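Local coordinates for TSR3 (Vulcanisaeta distributa, PDB 5APG), which probably transfers the 3-amino-3-carboxypropyl group of S-adenosylmethionine to N1-methylpseudouridine in 16S rRNA, completing its hypermodification, at residues A115-L120 with M130-L135; I60-G65 with M123-E128; L95-N100 with Q147-R152. One frame throughout, in Å; residues are numbered along the deposited sequence.

In the fold
All three contacts gather around helix 112-122, which runs beside the S-adenosylmethionine pocket of this SPOUT-fold enzyme, occupied here by the selenium analogue EEM. Interaction 1 packs helix 126-133 on that helix and includes Ala115, which touches EEM. Interaction 2 packs the turn between those two helices against helix 58-63; its centre is about 12 Å from that of interaction 1, and the two are joined by a probable hydrogen bond, Leu120 O to Phe125 N at 2.7 Å. Interaction 3 joins the loop after strand 89-91 to helix 141-153 and meets interaction 1 where Ala118 CB touches Leu96 CD1 at 3.5 Å. The Leu96 side chain is about 7 Å from EEM, that of Met123 about 11 Å. Interactions 2 and 3 do not touch.

Interaction 1: residues A115-L120 with M130-L135; sequences AVAAAL and MEVLRL. With EEM ([(3S)-3-amino-4-hydroxy-4-oxo-butyl]-[[(2S,3S,4R,5R)-5-(6-aminopurin-9-yl)-3,4-dihydroxy-oxolan-2-yl]methyl]-methyl-selanium), chain D.
Behind the S-adenosylmethionine pocket of the SPOUT fold, helix 112-122 packs on helix 126-133 in a buried interface, through Ala117 and Leu120 against Val132 and Leu133. The tightest point is the methyl of Ala117. It enters the fork of Leu133, with CB 3.5 Å from Leu133 CG, closer than usual for two carbons, and 3.6 Å from Leu133 CD2. Leu133 presents that fork with CG anti to its carbonyl carbon (chi1 -72°), and its own CB lies on the far side of CG, so the alanine meets the leucine end-on.

Val132 divides its branches between two partners. Its CG1 lies 4.2 Å from Ala117 CB. The other methyl, CG2, touches Leu120 CD1 at 4.1 Å, and there the valine and leucine side chains cross at about a right angle. Beyond the pair of helices, Val132 also rests on Leu23 of helix 19-25, and Leu133 on Ile143 of helix 141-153.

On helix 112-122, Ala115 faces the ligand instead of the neighbouring helix: its CB is 3.4 Å from N9 of EEM and equally near C1', at the glycosidic bond joining adenine to ribose. Thr19, Ile69, Leu93, Tyr108 and Thr112 supply hydrogen bonds to the same ligand. The side chains that meet between the two helices are all apolar, and small alanine methyls allow close approach both to Leu133 and to the nucleoside, while direct polar recognition of the ligand is left to the surrounding residues.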
ATOM      1  N   ALA A 115       3.782   1.223   0.880  1.00 15.00           N
ATOM      2  CA  ALA A 115       2.632   0.832   0.083  1.00 15.61           C
ATOM      3  C   ALA A 115       2.407   1.784  -1.081  1.00 13.85           C
ATOM      4  O   ALA A 115       2.121   1.351  -2.197  1.00 14.86           O
ATOM      5  CB  ALA A 115       1.408   0.766   0.936  1.00 15.49           C
ATOM      6  N   VAL A 116       2.516   3.082  -0.810  1.00 16.41           N
ATOM      7  CA  VAL A 116       2.391   4.084  -1.861  1.00 16.10           C
ATOM      8  C   VAL A 116       3.464   3.858  -2.924  1.00 14.05           C
ATOM      9  O   VAL A 116       3.174   3.840  -4.118  1.00 14.94           O
ATOM     10  CB  VAL A 116       2.499   5.518  -1.291  1.00 14.55           C
ATOM     11  CG1 VAL A 116       2.681   6.543  -2.411  1.00 15.63           C
ATOM     12  CG2 VAL A 116       1.260   5.848  -0.450  1.00 15.94           C
ATOM     13  N   ALA A 117       4.702   3.659  -2.487  1.00 14.84           N
ATOM     14  CA  ALA A 117       5.806   3.455  -3.422  1.00 16.03           C
ATOM     15  C   ALA A 117       5.630   2.178  -4.241  1.00 13.65           C
ATOM     16  O   ALA A 117       5.879   2.169  -5.447  1.00 14.83           O
ATOM     17  CB  ALA A 117       7.118   3.420  -2.676  1.00 16.82           C
ATOM     18  N   ALA A 118       5.216   1.096  -3.583  1.00 15.14           N
ATOM     19  CA  ALA A 118       4.948  -0.158  -4.285  1.00 15.80           C
ATOM     20  C   ALA A 118       3.872   0.022  -5.357  1.00 15.13           C
ATOM     21  O   ALA A 118       4.022  -0.449  -6.489  1.00 14.64           O
ATOM     22  CB  ALA A 118       4.534  -1.246  -3.298  1.00 14.79           C
ATOM     23  N   ALA A 119       2.787   0.703  -4.997  1.00 15.98           N
ATOM     24  CA  ALA A 119       1.701   0.948  -5.935  1.00 13.69           C
ATOM     25  C   ALA A 119       2.202   1.744  -7.137  1.00 15.64           C
ATOM     26  O   ALA A 119       1.910   1.404  -8.285  1.00 16.53           O
ATOM     27  CB  ALA A 119       0.551   1.682  -5.249  1.00 14.68           C
ATOM     28  N   LEU A 120       2.953   2.805  -6.862  1.00 16.42           N
ATOM     29  CA  LEU A 120       3.548   3.626  -7.916  1.00 14.11           C
ATOM     30  C   LEU A 120       4.445   2.802  -8.839  1.00 15.92           C
ATOM     31  O   LEU A 120       4.342   2.884 -10.067  1.00 15.97           O
ATOM     32  CB  LEU A 120       4.358   4.775  -7.305  1.00 14.02           C
ATOM     33  CG  LEU A 120       3.568   5.896  -6.623  1.00 18.66           C
ATOM     34  CD1 LEU A 120       4.509   6.892  -5.943  1.00 15.87           C
ATOM     35  CD2 LEU A 120       2.671   6.600  -7.626  1.00 21.12           C
HETATM   36  N   MSE A 130      10.722   5.991  -6.220  1.00 18.09           N
HETATM   37  CA  MSE A 130      12.029   6.191  -5.600  1.00 17.87           C
HETATM   38  C   MSE A 130      12.118   7.541  -4.884  1.00 16.75           C
HETATM   39  O   MSE A 130      12.699   7.639  -3.804  1.00 17.95           O
HETATM   40  CB  MSE A 130      13.144   6.076  -6.645  1.00 20.65           C
HETATM   41  CG  MSE A 130      14.549   6.224  -6.054  1.00 20.41           C
HETATM   42 SE   MSE A 130      14.894   4.789  -4.764  1.00 30.60          SE
HETATM   43  CE  MSE A 130      14.939   3.300  -6.018  1.00 25.40           C
ATOM     44  N   GLU A 131      11.558   8.583  -5.493  1.00 18.66           N
ATOM     45  CA  GLU A 131      11.521   9.907  -4.868  1.00 17.35           C
ATOM     46  C   GLU A 131      10.796   9.857  -3.527  1.00 15.91           C
ATOM     47  O   GLU A 131      11.202  10.496  -2.557  1.00 16.87           O
ATOM     48  CB  GLU A 131      10.844  10.921  -5.793  1.00 20.19           C
ATOM     49  CG  GLU A 131      11.636  11.229  -7.047  1.00 25.11           C
ATOM     50  CD  GLU A 131      10.814  11.948  -8.101  1.00 28.01           C
ATOM     51  OE1 GLU A 131       9.623  12.237  -7.849  1.00 25.98           O
ATOM     52  OE2 GLU A 131      11.365  12.220  -9.183  1.00 32.69           O
ATOM     53  N   VAL A 132       9.715   9.088  -3.491  1.00 17.07           N
ATOM     54  CA  VAL A 132       8.948   8.868  -2.272  1.00 16.19           C
ATOM     55  C   VAL A 132       9.767   8.102  -1.220  1.00 14.66           C
ATOM     56  O   VAL A 132       9.853   8.515  -0.065  1.00 16.99           O
ATOM     57  CB  VAL A 132       7.640   8.099  -2.590  1.00 16.37           C
ATOM     58  CG1 VAL A 132       7.091   7.431  -1.358  1.00 17.01           C
ATOM     59  CG2 VAL A 132       6.609   9.031  -3.212  1.00 15.91           C
ATOM     60  N   LEU A 133      10.382   6.996  -1.630  1.00 16.38           N
ATOM     61  CA  LEU A 133      11.137   6.151  -0.705  1.00 17.47           C
ATOM     62  C   LEU A 133      12.367   6.850  -0.128  1.00 17.33           C
ATOM     63  O   LEU A 133      12.781   6.570   0.997  1.00 15.79           O
ATOM     64  CB  LEU A 133      11.565   4.859  -1.400  1.00 14.68           C
ATOM     65  CG  LEU A 133      10.432   3.868  -1.665  1.00 17.31           C
ATOM     66  CD1 LEU A 133      10.909   2.743  -2.576  1.00 15.21           C
ATOM     67  CD2 LEU A 133       9.881   3.314  -0.357  1.00 16.65           C
ATOM     68  N   ARG A 134      12.948   7.762  -0.893  1.00 16.42           N
ATOM     69  CA  ARG A 134      14.149   8.456  -0.444  1.00 17.44           C
ATOM     70  C   ARG A 134      13.880   9.376   0.756  1.00 17.18           C
ATOM     71  O   ARG A 134      14.812   9.891   1.362  1.00 18.15           O
ATOM     72  CB  ARG A 134      14.771   9.234  -1.610  1.00 16.73           C
ATOM     73  CG  ARG A 134      15.526   8.324  -2.587  1.00 16.79           C
ATOM     74  CD  ARG A 134      16.106   9.085  -3.772  1.00 17.71           C
ATOM     75  NE  ARG A 134      17.102  10.064  -3.358  1.00 15.58           N
ATOM     76  CZ  ARG A 134      17.709  10.908  -4.190  1.00 18.21           C
ATOM     77  NH1 ARG A 134      17.431  10.879  -5.487  1.00 18.33           N
ATOM     78  NH2 ARG A 134      18.602  11.773  -3.725  1.00 18.39           N
ATOM     79  N   LEU A 135      12.610   9.547   1.125  1.00 15.55           N
ATOM     80  CA  LEU A 135      12.259  10.282   2.342  1.00 16.66           C
ATOM     81  C   LEU A 135      12.737   9.580   3.619  1.00 16.17           C
ATOM     82  O   LEU A 135      12.778  10.191   4.686  1.00 16.65           O
ATOM     83  CB  LEU A 135      10.747  10.509   2.422  1.00 16.15           C
ATOM     84  CG  LEU A 135      10.152  11.492   1.412  1.00 17.58           C
ATOM     85  CD1 LEU A 135       8.656  11.657   1.653  1.00 17.78           C
ATOM     86  CD2 LEU A 135      10.870  12.835   1.489  1.00 16.40           C
TER
HETATM   87  C2  EEM D1185      -2.605  -2.883   0.437  1.00 15.09           C
HETATM   88  N3  EEM D1185      -2.380  -1.794   1.108  1.00 16.21           N
HETATM   89  C4  EEM D1185      -1.415  -1.759   2.009  1.00 15.36           C
HETATM   90  C1' EEM D1185      -1.392   0.600   2.901  1.00 16.83           C
HETATM   91  C2' EEM D1185      -2.835   0.558   3.463  1.00 17.05           C
HETATM   92  C3' EEM D1185      -2.618   0.690   4.829  1.00 19.84           C
HETATM   93  C4' EEM D1185      -1.563   1.492   5.054  1.00 16.83           C
HETATM   94  C5' EEM D1185      -0.690   1.077   6.179  1.00 18.24           C
HETATM   95  O   EEM D1185       3.256   3.987   7.857  1.00 22.30           O
HETATM   96  C   EEM D1185       2.956   4.023   9.018  1.00 25.67           C
HETATM   97  OXT EEM D1185       3.250   4.987   9.703  1.00 30.37           O
HETATM   98  CA  EEM D1185       2.167   2.892   9.640  1.00 27.31           C
HETATM   99  N   EEM D1185       2.128   3.103  11.060  1.00 29.95           N
HETATM  100  CB  EEM D1185       0.783   2.945   9.011  1.00 25.03           C
HETATM  101  CG  EEM D1185      -0.056   1.704   9.229  1.00 27.59           C
HETATM  102 SE   EEM D1185      -1.502   1.586   7.880  0.89 24.04          SE
HETATM  103  CE  EEM D1185      -2.714   0.139   8.317  1.00 20.49           C
HETATM  104  O4' EEM D1185      -0.672   1.210   3.749  1.00 17.41           O
HETATM  105  O3' EEM D1185      -3.857   1.028   5.566  1.00 20.11           O
HETATM  106  O2' EEM D1185      -3.392   1.779   2.962  1.00 18.93           O
HETATM  107  N9  EEM D1185      -0.946  -0.820   2.843  1.00 15.12           N
HETATM  108  C8  EEM D1185       0.040  -1.381   3.515  1.00 16.66           C
HETATM  109  N7  EEM D1185       0.213  -2.635   3.162  1.00 15.66           N
HETATM  110  C5  EEM D1185      -0.685  -2.915   2.202  1.00 14.80           C
HETATM  111  N1  EEM D1185      -1.942  -4.011   0.583  1.00 15.26           N
HETATM  112  C6  EEM D1185      -0.976  -4.088   1.450  1.00 15.65           C
HETATM  113  N6  EEM D1185      -0.258  -5.284   1.642  1.00 13.90           N

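Interaction 2: residues I60-G65 with M123-E128; sequences IAESRG and MGFKDE
Ala61 and Met123 form a small apolar contact between helix 58-63 and the turn linking helices 112-122 and 126-133, with the exposed Glu62 and the buried Phe125 meeting beside it. Met123, modelled as selenomethionine, brings two atoms against one methyl: Ala61 CB is 3.7 Å from Met123 SE and just as far from Met123 CE. The bend at the last torsion (chi3 -63°) folds the terminal methyl back beside the alanine. Next to it, the aliphatic part of Glu62 meets the edge of the Phe125 ring, with Glu62 CG 4.0 Å from Phe125 CZ and near the ring plane. The carboxylate is tilted 66° from that ring and pairs with Arg58 through OE2. Arg58 ties the patch together, since it also makes a cation-pi contact with Phe125 and donates through NH1 to the carbonyl oxygen of Met123.

The way helix 112-122 ends helps set Met123 and Phe125 here. Gly124, with positive phi, is the C-prime residue: Phe125 N reaches Leu120 O and Gly124 N reaches Tyr121 O, which is the Schellman motif, and Phe125 then occupies the N-cap position of helix 126-133.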
ATOM      1  N   ILE A  60      -6.566   4.148 -14.193  1.00 20.49           N
ATOM      2  CA  ILE A  60      -7.489   4.647 -13.179  1.00 18.99           C
ATOM      3  C   ILE A  60      -6.808   5.626 -12.221  1.00 22.99           C
ATOM      4  O   ILE A  60      -7.372   6.669 -11.882  1.00 22.14           O
ATOM      5  CB  ILE A  60      -8.099   3.483 -12.367  1.00 19.51           C
ATOM      6  CG1 ILE A  60      -8.887   2.554 -13.290  1.00 22.58           C
ATOM      7  CG2 ILE A  60      -8.993   4.011 -11.251  1.00 20.40           C
ATOM      8  CD1 ILE A  60     -10.064   3.225 -13.962  1.00 25.34           C
ATOM      9  N   ALA A  61      -5.596   5.284 -11.790  1.00 20.12           N
ATOM     10  CA  ALA A  61      -4.814   6.162 -10.921  1.00 21.25           C
ATOM     11  C   ALA A  61      -4.552   7.520 -11.570  1.00 19.81           C
ATOM     12  O   ALA A  61      -4.574   8.546 -10.898  1.00 22.84           O
ATOM     13  CB  ALA A  61      -3.496   5.497 -10.549  1.00 21.86           C
ATOM     14  N   GLU A  62      -4.298   7.521 -12.874  1.00 21.14           N
ATOM     15  CA  GLU A  62      -4.076   8.765 -13.609  1.00 25.00           C
ATOM     16  C   GLU A  62      -5.324   9.632 -13.703  1.00 26.24           C
ATOM     17  O   GLU A  62      -5.243  10.858 -13.640  1.00 28.99           O
ATOM     18  CB  GLU A  62      -3.583   8.474 -15.025  1.00 28.93           C
ATOM     19  CG  GLU A  62      -2.216   7.848 -15.117  1.00 33.10           C
ATOM     20  CD  GLU A  62      -1.846   7.524 -16.548  1.00 35.00           C
ATOM     21  OE1 GLU A  62      -2.718   7.022 -17.291  1.00 36.08           O
ATOM     22  OE2 GLU A  62      -0.688   7.783 -16.932  1.00 37.34           O
ATOM     23  N   SER A  63      -6.476   8.992 -13.875  1.00 23.88           N
ATOM     24  CA  SER A  63      -7.706   9.716 -14.182  1.00 25.00           C
ATOM     25  C   SER A  63      -8.559  10.024 -12.950  1.00 28.22           C
ATOM     26  O   SER A  63      -9.245  11.047 -12.913  1.00 28.91           O
ATOM     27  CB  SER A  63      -8.530   8.930 -15.206  1.00 24.59           C
ATOM     28  OG  SER A  63      -8.734   7.590 -14.777  1.00 28.40           O
ATOM     29  N   ARG A  64      -8.515   9.151 -11.946  1.00 22.72           N
ATOM     30  CA  ARG A  64      -9.317   9.342 -10.738  1.00 20.94           C
ATOM     31  C   ARG A  64      -8.447   9.569  -9.503  1.00 19.27           C
ATOM     32  O   ARG A  64      -8.870  10.231  -8.555  1.00 23.20           O
ATOM     33  CB  ARG A  64     -10.246   8.141 -10.494  1.00 20.48           C
ATOM     34  CG  ARG A  64     -11.451   8.025 -11.439  1.00 21.33           C
ATOM     35  CD  ARG A  64     -11.159   7.059 -12.576  1.00 22.57           C
ATOM     36  NE  ARG A  64     -12.315   6.814 -13.439  1.00 19.50           N
ATOM     37  CZ  ARG A  64     -13.216   5.855 -13.230  1.00 19.63           C
ATOM     38  NH1 ARG A  64     -13.117   5.062 -12.170  1.00 17.98           N
ATOM     39  NH2 ARG A  64     -14.225   5.699 -14.076  1.00 16.28           N
ATOM     40  N   GLY A  65      -7.241   9.010  -9.506  1.00 20.42           N
ATOM     41  CA  GLY A  65      -6.328   9.173  -8.385  1.00 20.41           C
ATOM     42  C   GLY A  65      -6.092   7.893  -7.601  1.00 18.98           C
ATOM     43  O   GLY A  65      -6.643   6.839  -7.929  1.00 20.39           O
HETATM   44  N   MSE A 123       2.584   0.403 -11.120  1.00 17.31           N
HETATM   45  CA  MSE A 123       1.828   1.092 -12.154  1.00 18.00           C
HETATM   46  C   MSE A 123       2.719   1.901 -13.102  1.00 21.77           C
HETATM   47  O   MSE A 123       2.231   2.693 -13.904  1.00 22.13           O
HETATM   48  CB  MSE A 123       0.769   1.987 -11.508  1.00 18.75           C
HETATM   49  CG  MSE A 123      -0.278   1.195 -10.729  1.00 18.12           C
HETATM   50 SE   MSE A 123      -1.780   2.281 -10.120  1.00 26.54          SE
HETATM   51  CE  MSE A 123      -0.829   3.483  -8.928  1.00 20.54           C
ATOM     52  N   GLY A 124       4.028   1.695 -13.010  1.00 19.75           N
ATOM     53  CA  GLY A 124       4.945   2.288 -13.968  1.00 20.63           C
ATOM     54  C   GLY A 124       5.534   3.628 -13.564  1.00 22.54           C
ATOM     55  O   GLY A 124       6.230   4.261 -14.356  1.00 26.96           O
ATOM     56  N   PHE A 125       5.256   4.068 -12.342  1.00 18.57           N
ATOM     57  CA  PHE A 125       5.835   5.315 -11.844  1.00 21.40           C
ATOM     58  C   PHE A 125       7.062   5.016 -10.987  1.00 19.89           C
ATOM     59  O   PHE A 125       7.095   5.334  -9.800  1.00 18.51           O
ATOM     60  CB  PHE A 125       4.802   6.116 -11.044  1.00 19.85           C
ATOM     61  CG  PHE A 125       3.551   6.434 -11.816  1.00 22.11           C
ATOM     62  CD1 PHE A 125       3.503   7.528 -12.665  1.00 26.17           C
ATOM     63  CD2 PHE A 125       2.420   5.643 -11.685  1.00 23.04           C
ATOM     64  CE1 PHE A 125       2.352   7.823 -13.375  1.00 28.87           C
ATOM     65  CE2 PHE A 125       1.266   5.931 -12.391  1.00 23.82           C
ATOM     66  CZ  PHE A 125       1.232   7.023 -13.238  1.00 25.50           C
ATOM     67  N   LYS A 126       8.071   4.404 -11.597  1.00 22.79           N
ATOM     68  CA  LYS A 126       9.261   3.967 -10.869  1.00 22.69           C
ATOM     69  C   LYS A 126      10.081   5.124 -10.301  1.00 22.30           C
ATOM     70  O   LYS A 126      10.574   5.040  -9.176  1.00 21.83           O
ATOM     71  CB  LYS A 126      10.143   3.108 -11.776  1.00 23.75           C
ATOM     72  CG  LYS A 126       9.491   1.796 -12.171  1.00 23.67           C
ATOM     73  CD  LYS A 126      10.381   0.964 -13.080  1.00 32.48           C
ATOM     74  CE  LYS A 126       9.828  -0.450 -13.221  1.00 34.95           C
ATOM     75  NZ  LYS A 126      10.368  -1.161 -14.410  1.00 46.03           N
ATOM     76  N   ASP A 127      10.225   6.198 -11.067  1.00 25.95           N
ATOM     77  CA  ASP A 127      11.005   7.344 -10.603  1.00 21.90           C
ATOM     78  C   ASP A 127      10.323   7.992  -9.403  1.00 23.23           C
ATOM     79  O   ASP A 127      10.972   8.325  -8.411  1.00 21.44           O
ATOM     80  CB  ASP A 127      11.190   8.368 -11.719  1.00 25.38           C
ATOM     81  CG  ASP A 127      12.114   7.875 -12.816  1.00 31.89           C
ATOM     82  OD1 ASP A 127      12.824   6.872 -12.599  1.00 33.94           O
ATOM     83  OD2 ASP A 127      12.134   8.499 -13.894  1.00 40.52           O
ATOM     84  N   GLU A 128       9.011   8.163  -9.505  1.00 18.23           N
ATOM     85  CA  GLU A 128       8.215   8.701  -8.412  1.00 20.64           C
ATOM     86  C   GLU A 128       8.282   7.814  -7.172  1.00 18.04           C
ATOM     87  O   GLU A 128       8.357   8.310  -6.049  1.00 18.47           O
ATOM     88  CB  GLU A 128       6.760   8.877  -8.852  1.00 21.91           C
ATOM     89  CG  GLU A 128       6.561   9.979  -9.892  1.00 26.17           C
ATOM     90  CD  GLU A 128       6.855   9.525 -11.314  1.00 28.77           C
ATOM     91  OE1 GLU A 128       7.249   8.353 -11.508  1.00 25.65           O
ATOM     92  OE2 GLU A 128       6.683  10.345 -12.242  1.00 35.77           O
TER

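Interaction 3: residues L95-N100 with Q147-R152; sequences LLIAAN and QKYLER
Leu96 and Leu150 meet at about a right angle, each reaching across with a branch end. Leu96 CD2 lies 3.7 Å from Leu150 CD2 and 3.8 Å from Leu150 CG. Both leucines set CG anti to the carbonyl carbon (chi1 -68° in Leu96), and this torsion, with an extended chi2, carries the branch ends toward each other. The same Leu96 methyl is also 4.5 Å from Tyr149 CB, so it lies against the root of the tyrosine as well. Further out, Ile97 CG1 approaches Tyr149 CE2 at 4.4 Å, obliquely to the ring, a looser touch than the leucine pair.

Leu96 and Ile97 belong to the long loop that leaves strand 89-91, at one edge of the parallel sheet, and leads into helix 112-122; it lines the S-adenosylmethionine pocket with Leu93 and Tyr108 and probably forms part of the C-terminal trefoil knot that marks the SPOUT family. While CD2 of Leu96 turns to Leu150, its CD1 branch packs on Ala118 of helix 112-122.

One turn of helix 141-153 further on, Arg152 grips the neighbouring Glu151 side-on, NE to Glu151 OE1 at 2.9 Å and NH2 to Glu151 OE2 at 2.8 Å. Both oxygens sit in the guanidinium plane, whereas the nitrogens stand about 30° out of the carboxylate plane. The remaining nitrogen, NH1, forms a salt bridge with Asp157.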
ATOM      1  N   LEU A  95       2.294  -9.476  -2.980  1.00 16.72           N
ATOM      2  CA  LEU A  95       3.095  -9.785  -1.806  1.00 13.89           C
ATOM      3  C   LEU A  95       4.501  -9.205  -1.886  1.00 15.19           C
ATOM      4  O   LEU A  95       5.256  -9.496  -2.817  1.00 16.02           O
ATOM      5  CB  LEU A  95       3.167 -11.300  -1.611  1.00 14.81           C
ATOM      6  CG  LEU A  95       3.835 -11.718  -0.300  1.00 21.37           C
ATOM      7  CD1 LEU A  95       2.975 -11.307   0.886  1.00 23.85           C
ATOM      8  CD2 LEU A  95       4.091 -13.205  -0.295  1.00 22.24           C
ATOM      9  N   LEU A  96       4.846  -8.391  -0.893  1.00 14.96           N
ATOM     10  CA  LEU A  96       6.148  -7.744  -0.836  1.00 13.83           C
ATOM     11  C   LEU A  96       6.709  -7.833   0.576  1.00 15.24           C
ATOM     12  O   LEU A  96       5.976  -8.075   1.536  1.00 17.32           O
ATOM     13  CB  LEU A  96       6.043  -6.282  -1.283  1.00 14.00           C
ATOM     14  CG  LEU A  96       5.713  -6.082  -2.765  1.00 14.24           C
ATOM     15  CD1 LEU A  96       5.104  -4.702  -3.015  1.00 14.06           C
ATOM     16  CD2 LEU A  96       6.956  -6.282  -3.624  1.00 14.62           C
ATOM     17  N   ILE A  97       8.015  -7.638   0.692  1.00 16.54           N
ATOM     18  CA  ILE A  97       8.697  -7.729   1.972  1.00 14.87           C
ATOM     19  C   ILE A  97       8.957  -6.326   2.518  1.00 17.31           C
ATOM     20  O   ILE A  97       9.477  -5.470   1.805  1.00 19.60           O
ATOM     21  CB  ILE A  97      10.025  -8.496   1.828  1.00 19.48           C
ATOM     22  CG1 ILE A  97       9.781  -9.879   1.212  1.00 21.52           C
ATOM     23  CG2 ILE A  97      10.726  -8.618   3.163  1.00 19.52           C
ATOM     24  CD1 ILE A  97       8.780 -10.720   1.980  1.00 24.30           C
ATOM     25  N   ALA A  98       8.590  -6.090   3.773  1.00 17.75           N
ATOM     26  CA  ALA A  98       8.785  -4.779   4.392  1.00 17.35           C
ATOM     27  C   ALA A  98      10.267  -4.491   4.606  1.00 19.94           C
ATOM     28  O   ALA A  98      11.046  -5.394   4.915  1.00 20.10           O
ATOM     29  CB  ALA A  98       8.031  -4.695   5.723  1.00 19.22           C
ATOM     30  N   ALA A  99      10.648  -3.228   4.439  1.00 18.11           N
ATOM     31  CA  ALA A  99      12.031  -2.808   4.640  1.00 21.30           C
ATOM     32  C   ALA A  99      12.177  -1.836   5.809  1.00 20.37           C
ATOM     33  O   ALA A  99      13.292  -1.478   6.181  1.00 21.34           O
ATOM     34  CB  ALA A  99      12.578  -2.174   3.371  1.00 17.90           C
ATOM     35  N   ASN A 100      11.056  -1.397   6.376  1.00 18.57           N
ATOM     36  CA  ASN A 100      11.094  -0.461   7.498  1.00 18.67           C
ATOM     37  C   ASN A 100      11.667  -1.142   8.748  1.00 23.61           C
ATOM     38  O   ASN A 100      11.594  -2.364   8.870  1.00 22.48           O
ATOM     39  CB  ASN A 100       9.692   0.114   7.764  1.00 18.22           C
ATOM     40  CG  ASN A 100       8.723  -0.912   8.309  1.00 23.40           C
ATOM     41  OD1 ASN A 100       8.814  -1.309   9.470  1.00 23.41           O
ATOM     42  ND2 ASN A 100       7.767  -1.330   7.479  1.00 19.68           N
ATOM     43  N   GLN A 147      13.268  -6.496  -5.452  1.00 22.01           N
ATOM     44  CA  GLN A 147      13.520  -6.216  -6.867  1.00 24.25           C
ATOM     45  C   GLN A 147      12.992  -7.292  -7.812  1.00 26.24           C
ATOM     46  O   GLN A 147      12.312  -6.988  -8.791  1.00 25.97           O
ATOM     47  CB  GLN A 147      15.018  -6.023  -7.103  1.00 28.77           C
ATOM     48  CG  GLN A 147      15.370  -5.648  -8.531  1.00 30.59           C
ATOM     49  CD  GLN A 147      15.069  -4.196  -8.840  1.00 39.26           C
ATOM     50  OE1 GLN A 147      14.117  -3.888  -9.561  1.00 45.24           O
ATOM     51  NE2 GLN A 147      15.885  -3.291  -8.304  1.00 41.42           N
ATOM     52  N   LYS A 148      13.289  -8.549  -7.507  1.00 24.86           N
ATOM     53  CA  LYS A 148      12.886  -9.655  -8.370  1.00 28.62           C
ATOM     54  C   LYS A 148      11.370  -9.828  -8.430  1.00 27.45           C
ATOM     55  O   LYS A 148      10.825 -10.196  -9.472  1.00 30.02           O
ATOM     56  CB  LYS A 148      13.540 -10.954  -7.908  1.00 29.36           C
ATOM     57  CG  LYS A 148      15.014 -11.054  -8.260  1.00 41.96           C
ATOM     58  CD  LYS A 148      15.567 -12.431  -7.929  1.00 46.44           C
ATOM     59  CE  LYS A 148      16.998 -12.587  -8.424  1.00 53.35           C
ATOM     60  NZ  LYS A 148      17.446 -14.008  -8.376  1.00 58.29           N
ATOM     61  N   TYR A 149      10.692  -9.564  -7.316  1.00 22.55           N
ATOM     62  CA  TYR A 149       9.238  -9.674  -7.271  1.00 21.94           C
ATOM     63  C   TYR A 149       8.606  -8.503  -8.013  1.00 20.51           C
ATOM     64  O   TYR A 149       7.710  -8.688  -8.837  1.00 22.00           O
ATOM     65  CB  TYR A 149       8.744  -9.717  -5.821  1.00 19.59           C
ATOM     66  CG  TYR A 149       9.589 -10.595  -4.930  1.00 23.45           C
ATOM     67  CD1 TYR A 149       9.897 -11.900  -5.300  1.00 28.50           C
ATOM     68  CD2 TYR A 149      10.106 -10.113  -3.732  1.00 25.32           C
ATOM     69  CE1 TYR A 149      10.682 -12.707  -4.494  1.00 28.30           C
ATOM     70  CE2 TYR A 149      10.893 -10.912  -2.920  1.00 28.23           C
ATOM     71  CZ  TYR A 149      11.178 -12.206  -3.308  1.00 30.07           C
ATOM     72  OH  TYR A 149      11.959 -13.002  -2.506  1.00 37.96           O
ATOM     73  N   LEU A 150       9.085  -7.299  -7.715  1.00 20.56           N
ATOM     74  CA  LEU A 150       8.573  -6.080  -8.331  1.00 20.79           C
ATOM     75  C   LEU A 150       8.694  -6.098  -9.852  1.00 24.17           C
ATOM     76  O   LEU A 150       7.812  -5.598 -10.551  1.00 22.42           O
ATOM     77  CB  LEU A 150       9.302  -4.859  -7.768  1.00 20.08           C
ATOM     78  CG  LEU A 150       8.850  -4.411  -6.378  1.00 20.20           C
ATOM     79  CD1 LEU A 150       9.807  -3.377  -5.808  1.00 20.86           C
ATOM     80  CD2 LEU A 150       7.427  -3.865  -6.429  1.00 18.51           C
ATOM     81  N   GLU A 151       9.784  -6.670 -10.358  1.00 25.88           N
ATOM     82  CA  GLU A 151       9.993  -6.783 -11.800  1.00 30.16           C
ATOM     83  C   GLU A 151       8.878  -7.600 -12.443  1.00 28.40           C
ATOM     84  O   GLU A 151       8.378  -7.251 -13.514  1.00 28.71           O
ATOM     85  CB  GLU A 151      11.359  -7.413 -12.105  1.00 32.04           C
ATOM     86  CG  GLU A 151      11.703  -7.492 -13.592  1.00 40.74           C
ATOM     87  CD  GLU A 151      11.236  -8.786 -14.246  1.00 41.48           C
ATOM     88  OE1 GLU A 151      11.160  -9.816 -13.543  1.00 46.70           O
ATOM     89  OE2 GLU A 151      10.948  -8.774 -15.463  1.00 43.66           O
ATOM     90  N   ARG A 152       8.487  -8.689 -11.789  1.00 26.92           N
ATOM     91  CA  ARG A 152       7.396  -9.523 -12.277  0.56 27.19           C
ATOM     92  C   ARG A 152       6.050  -8.831 -12.089  1.00 23.41           C
ATOM     93  O   ARG A 152       5.213  -8.829 -12.987  1.00 26.20           O
ATOM     94  CB  ARG A 152       7.395 -10.879 -11.563  0.56 28.48           C
ATOM     95  CG  ARG A 152       8.585 -11.775 -11.894  0.56 29.94           C
ATOM     96  CD  ARG A 152       8.482 -12.363 -13.297  0.56 31.62           C
ATOM     97  NE  ARG A 152       8.941 -11.440 -14.330  0.56 32.49           N
ATOM     98  CZ  ARG A 152       8.367 -11.305 -15.522  0.56 32.12           C
ATOM     99  NH1 ARG A 152       7.304 -12.032 -15.838  0.56 32.54           N
ATOM    100  NH2 ARG A 152       8.857 -10.439 -16.398  0.56 32.97           N
TER